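Local coordinates for twin-arginine translocation pathway signal (Rhodoferax ferrireducens, PDB 5IM2), which probably binds an aromatic carboxylate, with benzoate found in its pocket, and hands it to a TRAP-type transporter as the extracytoplasmic solute-binding component, at residues Thr55-Gln60 against Val236-Val241; Val210-Pro215 against Gly224-Ala229. One frame throughout, in Å; residues are numbered along the deposited sequence.

Contact 1 bridges the two lobes: residues 55-60 follow a strand of the five-stranded sheet, and 236-241 lie beyond a strand of the six-stranded one. Contact 2 stays inside the second lobe and is nested in the chain between the two halves of contact 1. Both are partly buried, but their chemistry follows their place: contact 1, at the cleft between the lobes, is thin and joined by a water, whereas contact 2, within one lobe and beside a helix, is apolar. L214 brings them together, its CD2 lying 3.9 Å from M57 SD and its CG 4.0 Å from V239 CG1, and both contacts reach the benzoate, contact 1 at its ring and contact 2 at carboxylate and ring.

Contact 1. Residues Thr55-Gln60 against Val236-Val241; sequences TFMAPQ and VPSVKV. With BEZ (benzoic acid), chain B.
S238 faces A58 and M57 across the cleft of a two-lobed periplasmic solute-binding fold, and the touch is light. A58 CB comes within 4.3 Å of S238 O, and its methyl lets the chains approach without blocking the water between them. That water accepts from A58 N at 3.0 Å and donates to S238 OG at 2.8 Å. The same hydroxyl is also hydrogen-bonded to V235 O, so a small side chain that both gives and takes a bond suits this 3-10 turn.

M57 curls back on itself, bent at chi2 (-54°) and chi3 (-65°). The flexible thioether can thereby serve two partners, sending CE toward the serine while SD lies 3.8 Å from C3 of the benzoate. Beside it the F56 ring meets the ligand with its edge, CZ 3.8 Å from C2, which lies in the phenylalanine plane; Y118 meets this ring at about 60°. Cutting the F56 ring back to an alanine would probably leave the ligand ring without this edge contact and open a gap beside L214. On that flank, F56 CE1 stands 3.8 Å from L214 CB.

Contact 2. Residues Val210-Pro215 against Gly224-Ala229; sequences VGMPLP and GTIDGA. With BEZ (benzoic acid), chain B.
V210 and I226 meet as two branched aliphatic side chains crossing at a slant, with the I226 CG2 methyl as the point of contact. Following V210 outward, CB already lies 3.9 Å from I226 CG2. Of its two branches, CG1, set anti to the backbone N (chi1 -172°), passes the same methyl at 4.1 Å. CG2, the other branch, is 3.9 Å from it and also skirts the carbonyl oxygen T225 O at 4.4 Å. A beta-branched residue suits this place because all three carbons can bear on one methyl without a long chain.

From another direction M212 reaches toward I226 tip to tip, its CE 3.9 Å from I226 CG2; the turn at chi3 (71°) swings that methyl round, and an unbranched, flexible chain suits a residue that must span this distance. These contacts belong to a beta-alpha-beta crossover: strand 208-211 passes through helix 217-223 to the parallel strand 228-232, with strand 190-193 lying between the two. A220 of the helix packs against both M212 and I226. G224 leaves the helix with a positive phi of 84°, a conformation easily adopted without a side chain.

Further along, the chain turns to the ligand. M212 O is hydrogen-bonded to R192 NH2, which also binds the benzoate, and L214 N to the similarly shared Y118 OH. L214 CB lies 3.8 Å from ligand O2, and its CD2 touches the benzoate ring at C3, 4.0 Å away.

Contact 1. Residues Thr55-Gln60 against Val236-Val241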
ATOM      1  N   THR A  55       7.869 -10.846   5.082  1.00 18.22           N
ATOM      2  CA  THR A  55       7.501  -9.466   4.777  1.00 16.05           C
ATOM      3  C   THR A  55       8.441  -8.516   5.499  1.00 16.12           C
ATOM      4  O   THR A  55       9.332  -8.930   6.250  1.00 17.79           O
ATOM      5  CB  THR A  55       6.032  -9.207   5.166  1.00 16.96           C
ATOM      6  OG1 THR A  55       5.617  -7.902   4.747  1.00 17.71           O
ATOM      7  CG2 THR A  55       5.824  -9.323   6.667  1.00 18.84           C
ATOM      8  N   PHE A  56       8.224  -7.221   5.279  1.00 22.49           N
ATOM      9  CA  PHE A  56       9.123  -6.176   5.756  1.00 18.46           C
ATOM     10  C   PHE A  56       8.583  -5.448   6.987  1.00 20.48           C
ATOM     11  O   PHE A  56       9.300  -4.624   7.586  1.00 18.73           O
ATOM     12  CB  PHE A  56       9.397  -5.172   4.606  1.00 16.45           C
ATOM     13  CG  PHE A  56       8.161  -4.417   4.163  1.00 15.68           C
ATOM     14  CD1 PHE A  56       7.811  -3.218   4.757  1.00 15.97           C
ATOM     15  CD2 PHE A  56       7.349  -4.897   3.150  1.00 16.50           C
ATOM     16  CE1 PHE A  56       6.672  -2.538   4.371  1.00 17.37           C
ATOM     17  CE2 PHE A  56       6.201  -4.211   2.765  1.00 18.43           C
ATOM     18  CZ  PHE A  56       5.879  -3.022   3.369  1.00 15.83           C
ATOM     19  N   MET A  57       7.354  -5.775   7.415  1.00 18.62           N
ATOM     20  CA  MET A  57       6.737  -5.128   8.560  1.00 17.60           C
ATOM     21  C   MET A  57       7.418  -5.556   9.851  1.00 20.46           C
ATOM     22  O   MET A  57       7.863  -6.697   9.997  1.00 23.98           O
ATOM     23  CB  MET A  57       5.251  -5.483   8.639  1.00 16.37           C
ATOM     24  CG  MET A  57       4.426  -5.024   7.441  1.00 17.06           C
ATOM     25  SD  MET A  57       4.580  -3.259   7.075  1.00 19.17           S
ATOM     26  CE  MET A  57       3.858  -2.522   8.549  1.00 27.93           C
ATOM     27  N   ALA A  58       7.486  -4.620  10.788  1.00 21.21           N
ATOM     28  CA  ALA A  58       7.905  -4.932  12.142  1.00 24.60           C
ATOM     29  C   ALA A  58       6.845  -5.782  12.826  1.00 24.05           C
ATOM     30  O   ALA A  58       5.651  -5.588  12.596  1.00 23.32           O
ATOM     31  CB  ALA A  58       8.103  -3.656  12.938  1.00 26.68           C
ATOM     32  N   PRO A  59       7.238  -6.701  13.712  1.00 23.48           N
ATOM     33  CA  PRO A  59       6.210  -7.507  14.394  1.00 23.54           C
ATOM     34  C   PRO A  59       5.246  -6.698  15.260  1.00 27.67           C
ATOM     35  O   PRO A  59       4.087  -7.101  15.416  1.00 24.31           O
ATOM     36  CB  PRO A  59       7.029  -8.498  15.235  1.00 30.89           C
ATOM     37  CG  PRO A  59       8.360  -7.906  15.362  1.00 28.89           C
ATOM     38  CD  PRO A  59       8.595  -7.083  14.113  1.00 23.06           C
ATOM     39  N   GLN A  60       5.653  -5.551  15.793  1.00 24.21           N
ATOM     40  CA  GLN A  60       4.766  -4.790  16.662  1.00 29.21           C
ATOM     41  C   GLN A  60       3.845  -3.836  15.892  1.00 40.30           C
ATOM     42  O   GLN A  60       3.285  -2.904  16.478  1.00 58.61           O
ATOM     43  CB  GLN A  60       5.587  -4.037  17.708  1.00 31.96           C
ATOM     44  CG  GLN A  60       6.216  -4.990  18.737  1.00 45.63           C
ATOM     45  CD  GLN A  60       5.215  -6.018  19.282  1.00 48.73           C
ATOM     46  OE1 GLN A  60       4.145  -5.655  19.770  1.00 47.15           O
ATOM     47  NE2 GLN A  60       5.549  -7.306  19.166  1.00 47.39           N
ATOM     48  N   VAL A 236       2.452   4.582  11.235  1.00 19.88           N
ATOM     49  CA  VAL A 236       3.390   5.562  11.787  1.00 25.24           C
ATOM     50  C   VAL A 236       4.026   5.057  13.077  1.00 26.39           C
ATOM     51  O   VAL A 236       5.257   5.163  13.222  1.00 25.22           O
ATOM     52  CB  VAL A 236       2.670   6.909  11.964  1.00 24.08           C
ATOM     53  CG1 VAL A 236       3.330   7.828  13.017  1.00 28.80           C
ATOM     54  CG2 VAL A 236       2.530   7.592  10.646  1.00 25.09           C
ATOM     55  N   PRO A 237       3.277   4.534  14.047  1.00 28.35           N
ATOM     56  CA  PRO A 237       3.928   4.103  15.290  1.00 24.90           C
ATOM     57  C   PRO A 237       4.871   2.926  15.122  1.00 28.78           C
ATOM     58  O   PRO A 237       5.768   2.767  15.957  1.00 28.87           O
ATOM     59  CB  PRO A 237       2.756   3.733  16.205  1.00 28.48           C
ATOM     60  CG  PRO A 237       1.535   4.253  15.542  1.00 29.33           C
ATOM     61  CD  PRO A 237       1.808   4.396  14.100  1.00 26.94           C
ATOM     62  N   SER A 238       4.700   2.086  14.099  1.00 26.22           N
ATOM     63  CA  SER A 238       5.555   0.914  13.950  1.00 31.11           C
ATOM     64  C   SER A 238       6.981   1.301  13.597  1.00 29.53           C
ATOM     65  O   SER A 238       7.896   0.516  13.866  1.00 29.95           O
ATOM     66  CB  SER A 238       4.996  -0.048  12.882  1.00 26.95           C
ATOM     67  OG  SER A 238       5.319   0.390  11.549  1.00 26.39           O
ATOM     68  N   VAL A 239       7.172   2.479  12.999  1.00 22.51           N
ATOM     69  CA  VAL A 239       8.487   3.026  12.675  1.00 28.60           C
ATOM     70  C   VAL A 239       8.808   4.247  13.522  1.00 33.27           C
ATOM     71  O   VAL A 239       9.748   4.987  13.213  1.00 37.44           O
ATOM     72  CB  VAL A 239       8.613   3.349  11.175  1.00 32.40           C
ATOM     73  CG1 VAL A 239       8.835   2.070  10.400  1.00 31.60           C
ATOM     74  CG2 VAL A 239       7.386   4.125  10.630  1.00 27.40           C
ATOM     75  N   LYS A 240       8.041   4.472  14.586  1.00 27.03           N
ATOM     76  CA  LYS A 240       8.284   5.540  15.547  1.00 31.74           C
ATOM     77  C   LYS A 240       8.415   6.879  14.831  1.00 33.08           C
ATOM     78  O   LYS A 240       9.219   7.736  15.194  1.00 34.93           O
ATOM     79  CB  LYS A 240       9.512   5.218  16.418  1.00 29.29           C
ATOM     80  CG  LYS A 240       9.342   3.983  17.320  1.00 45.62           C
ATOM     81  CD  LYS A 240       9.683   2.677  16.595  1.00 72.85           C
ATOM     82  CE  LYS A 240      11.193   2.478  16.429  1.00 90.41           C
ATOM     83  NZ  LYS A 240      11.538   1.553  15.299  1.00 89.74           N
ATOM     84  N   VAL A 241       7.601   7.067  13.787  1.00 36.51           N
ATOM     85  CA  VAL A 241       7.672   8.319  13.030  1.00 35.24           C
ATOM     86  C   VAL A 241       7.041   9.473  13.801  1.00 37.11           C
ATOM     87  O   VAL A 241       7.425  10.636  13.597  1.00 32.95           O
ATOM     88  CB  VAL A 241       7.047   8.125  11.633  1.00 30.92           C
ATOM     89  CG1 VAL A 241       6.491   9.443  11.068  1.00 26.64           C
ATOM     90  CG2 VAL A 241       8.110   7.570  10.695  1.00 29.71           C
TER
HETATM   91  C   BEZ B 401       4.765   2.545   2.850  1.00 12.40           C
HETATM   92  O1  BEZ B 401       4.430   3.745   2.631  1.00 13.97           O
HETATM   93  O2  BEZ B 401       5.836   2.108   2.366  1.00 17.04           O
HETATM   94  C1  BEZ B 401       3.902   1.670   3.707  1.00 13.02           C
HETATM   95  C2  BEZ B 401       4.267   0.345   3.931  1.00 15.01           C
HETATM   96  C3  BEZ B 401       3.464  -0.441   4.759  1.00 15.09           C
HETATM   97  C4  BEZ B 401       2.317   0.093   5.320  1.00 11.97           C
HETATM   98  C5  BEZ B 401       1.946   1.401   5.075  1.00 16.58           C
HETATM   99  C6  BEZ B 401       2.751   2.201   4.256  1.00 16.22           C
HETATM  100  O   HOH W   1       6.775  -1.725  10.334  1.00 23.52           O

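Contact 2. Residues Val210-Pro215 against Gly224-Ala229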
ATOM      1  N   VAL A 210      11.978  11.499  -2.872  1.00 15.26           N
ATOM      2  CA  VAL A 210      12.922  10.450  -2.511  1.00 16.99           C
ATOM      3  C   VAL A 210      12.116   9.168  -2.369  1.00 17.93           C
ATOM      4  O   VAL A 210      11.223   9.091  -1.530  1.00 18.91           O
ATOM      5  CB  VAL A 210      13.676  10.756  -1.202  1.00 22.83           C
ATOM      6  CG1 VAL A 210      14.758   9.748  -0.978  1.00 25.92           C
ATOM      7  CG2 VAL A 210      14.279  12.142  -1.249  1.00 25.39           C
ATOM      8  N   GLY A 211      12.432   8.159  -3.177  1.00 16.73           N
ATOM      9  CA  GLY A 211      11.809   6.865  -3.027  1.00 17.31           C
ATOM     10  C   GLY A 211      12.588   5.974  -2.081  1.00 16.39           C
ATOM     11  O   GLY A 211      13.803   5.840  -2.201  1.00 22.95           O
ATOM     12  N   MET A 212      11.865   5.315  -1.166  1.00 16.93           N
ATOM     13  CA  MET A 212      12.504   4.298  -0.329  1.00 19.31           C
ATOM     14  C   MET A 212      11.424   3.484   0.361  1.00 14.50           C
ATOM     15  O   MET A 212      10.322   3.993   0.579  1.00 18.19           O
ATOM     16  CB  MET A 212      13.432   4.922   0.716  1.00 22.40           C
ATOM     17  CG  MET A 212      12.686   5.615   1.848  1.00 18.62           C
ATOM     18  SD  MET A 212      13.765   6.411   3.036  1.00 24.06           S
ATOM     19  CE  MET A 212      14.331   7.784   2.008  1.00 24.86           C
ATOM     20  N   PRO A 213      11.695   2.231   0.717  1.00 16.32           N
ATOM     21  CA  PRO A 213      10.695   1.441   1.435  1.00 16.10           C
ATOM     22  C   PRO A 213      10.587   1.816   2.905  1.00 16.73           C
ATOM     23  O   PRO A 213      11.453   2.466   3.494  1.00 19.43           O
ATOM     24  CB  PRO A 213      11.203   0.010   1.271  1.00 18.74           C
ATOM     25  CG  PRO A 213      12.643   0.163   1.204  1.00 23.44           C
ATOM     26  CD  PRO A 213      12.894   1.422   0.421  1.00 17.75           C
ATOM     27  N   LEU A 214       9.494   1.344   3.506  1.00 15.16           N
ATOM     28  CA  LEU A 214       9.140   1.749   4.863  1.00 19.87           C
ATOM     29  C   LEU A 214      10.289   1.617   5.853  1.00 20.25           C
ATOM     30  O   LEU A 214      10.540   2.588   6.577  1.00 19.34           O
ATOM     31  CB  LEU A 214       7.939   0.927   5.349  1.00 16.69           C
ATOM     32  CG  LEU A 214       7.429   1.223   6.777  1.00 19.83           C
ATOM     33  CD1 LEU A 214       6.674   2.556   6.855  1.00 22.55           C
ATOM     34  CD2 LEU A 214       6.545   0.079   7.302  1.00 17.45           C
ATOM     35  N   PRO A 215      11.007   0.483   5.951  1.00 17.81           N
ATOM     36  CA  PRO A 215      11.978   0.326   7.055  1.00 19.37           C
ATOM     37  C   PRO A 215      13.142   1.299   6.994  1.00 23.18           C
ATOM     38  O   PRO A 215      13.800   1.496   8.025  1.00 22.12           O
ATOM     39  CB  PRO A 215      12.465  -1.122   6.907  1.00 20.76           C
ATOM     40  CG  PRO A 215      11.465  -1.778   6.024  1.00 19.14           C
ATOM     41  CD  PRO A 215      10.989  -0.707   5.099  1.00 20.35           C
ATOM     42  N   GLY A 224      18.997  12.867   8.187  1.00 33.48           N
ATOM     43  CA  GLY A 224      18.576  14.081   7.512  1.00 37.35           C
ATOM     44  C   GLY A 224      18.543  14.033   5.999  1.00 34.16           C
ATOM     45  O   GLY A 224      18.538  15.092   5.369  1.00 38.18           O
ATOM     46  N   THR A 225      18.512  12.846   5.380  1.00 27.32           N
ATOM     47  CA  THR A 225      18.382  12.824   3.928  1.00 26.34           C
ATOM     48  C   THR A 225      16.955  13.072   3.479  1.00 22.61           C
ATOM     49  O   THR A 225      16.719  13.249   2.275  1.00 31.22           O
ATOM     50  CB  THR A 225      18.900  11.504   3.329  1.00 35.53           C
ATOM     51  OG1 THR A 225      18.271  10.385   3.948  1.00 32.80           O
ATOM     52  CG2 THR A 225      20.431  11.396   3.500  1.00 36.31           C
ATOM     53  N   ILE A 226      15.991  13.069   4.404  1.00 27.16           N
ATOM     54  CA  ILE A 226      14.634  13.510   4.109  1.00 22.84           C
ATOM     55  C   ILE A 226      14.148  14.432   5.218  1.00 24.19           C
ATOM     56  O   ILE A 226      14.528  14.294   6.386  1.00 25.77           O
ATOM     57  CB  ILE A 226      13.649  12.329   3.918  1.00 23.30           C
ATOM     58  CG1 ILE A 226      13.634  11.398   5.129  1.00 23.82           C
ATOM     59  CG2 ILE A 226      13.979  11.566   2.647  1.00 24.12           C
ATOM     60  CD1 ILE A 226      12.578  10.307   5.009  1.00 20.93           C
ATOM     61  N   ASP A 227      13.289  15.384   4.822  1.00 21.17           N
ATOM     62  CA  ASP A 227      12.610  16.320   5.703  1.00 19.16           C
ATOM     63  C   ASP A 227      11.272  15.777   6.210  1.00 24.63           C
ATOM     64  O   ASP A 227      10.718  16.297   7.176  1.00 24.78           O
ATOM     65  CB  ASP A 227      12.367  17.633   4.948  1.00 26.39           C
ATOM     66  CG  ASP A 227      13.674  18.337   4.562  1.00 28.81           C
ATOM     67  OD1 ASP A 227      14.569  18.347   5.422  1.00 27.81           O
ATOM     68  OD2 ASP A 227      13.814  18.882   3.423  1.00 24.55           O
ATOM     69  N   GLY A 228      10.730  14.775   5.548  1.00 19.49           N
ATOM     70  CA  GLY A 228       9.393  14.310   5.851  1.00 16.90           C
ATOM     71  C   GLY A 228       9.087  13.116   4.988  1.00 20.10           C
ATOM     72  O   GLY A 228       9.891  12.715   4.131  1.00 18.62           O
ATOM     73  N   ALA A 229       7.909  12.540   5.236  1.00 20.55           N
ATOM     74  CA  ALA A 229       7.505  11.306   4.579  1.00 17.21           C
ATOM     75  C   ALA A 229       6.006  11.306   4.366  1.00 21.35           C
ATOM     76  O   ALA A 229       5.242  11.792   5.206  1.00 19.71           O
ATOM     77  CB  ALA A 229       7.872  10.060   5.393  1.00 19.38           C
TER
HETATM   78  C   BEZ B 401       4.765   2.545   2.850  1.00 12.40           C
HETATM   79  O1  BEZ B 401       4.430   3.745   2.631  1.00 13.97           O
HETATM   80  O2  BEZ B 401       5.836   2.108   2.366  1.00 17.04           O
HETATM   81  C1  BEZ B 401       3.902   1.670   3.707  1.00 13.02           C
HETATM   82  C2  BEZ B 401       4.267   0.345   3.931  1.00 15.01           C
HETATM   83  C3  BEZ B 401       3.464  -0.441   4.759  1.00 15.09           C
HETATM   84  C4  BEZ B 401       2.317   0.093   5.320  1.00 11.97           C
HETATM   85  C5  BEZ B 401       1.946   1.401   5.075  1.00 16.58           C
HETATM   86  C6  BEZ B 401       2.751   2.201   4.256  1.00 16.22           C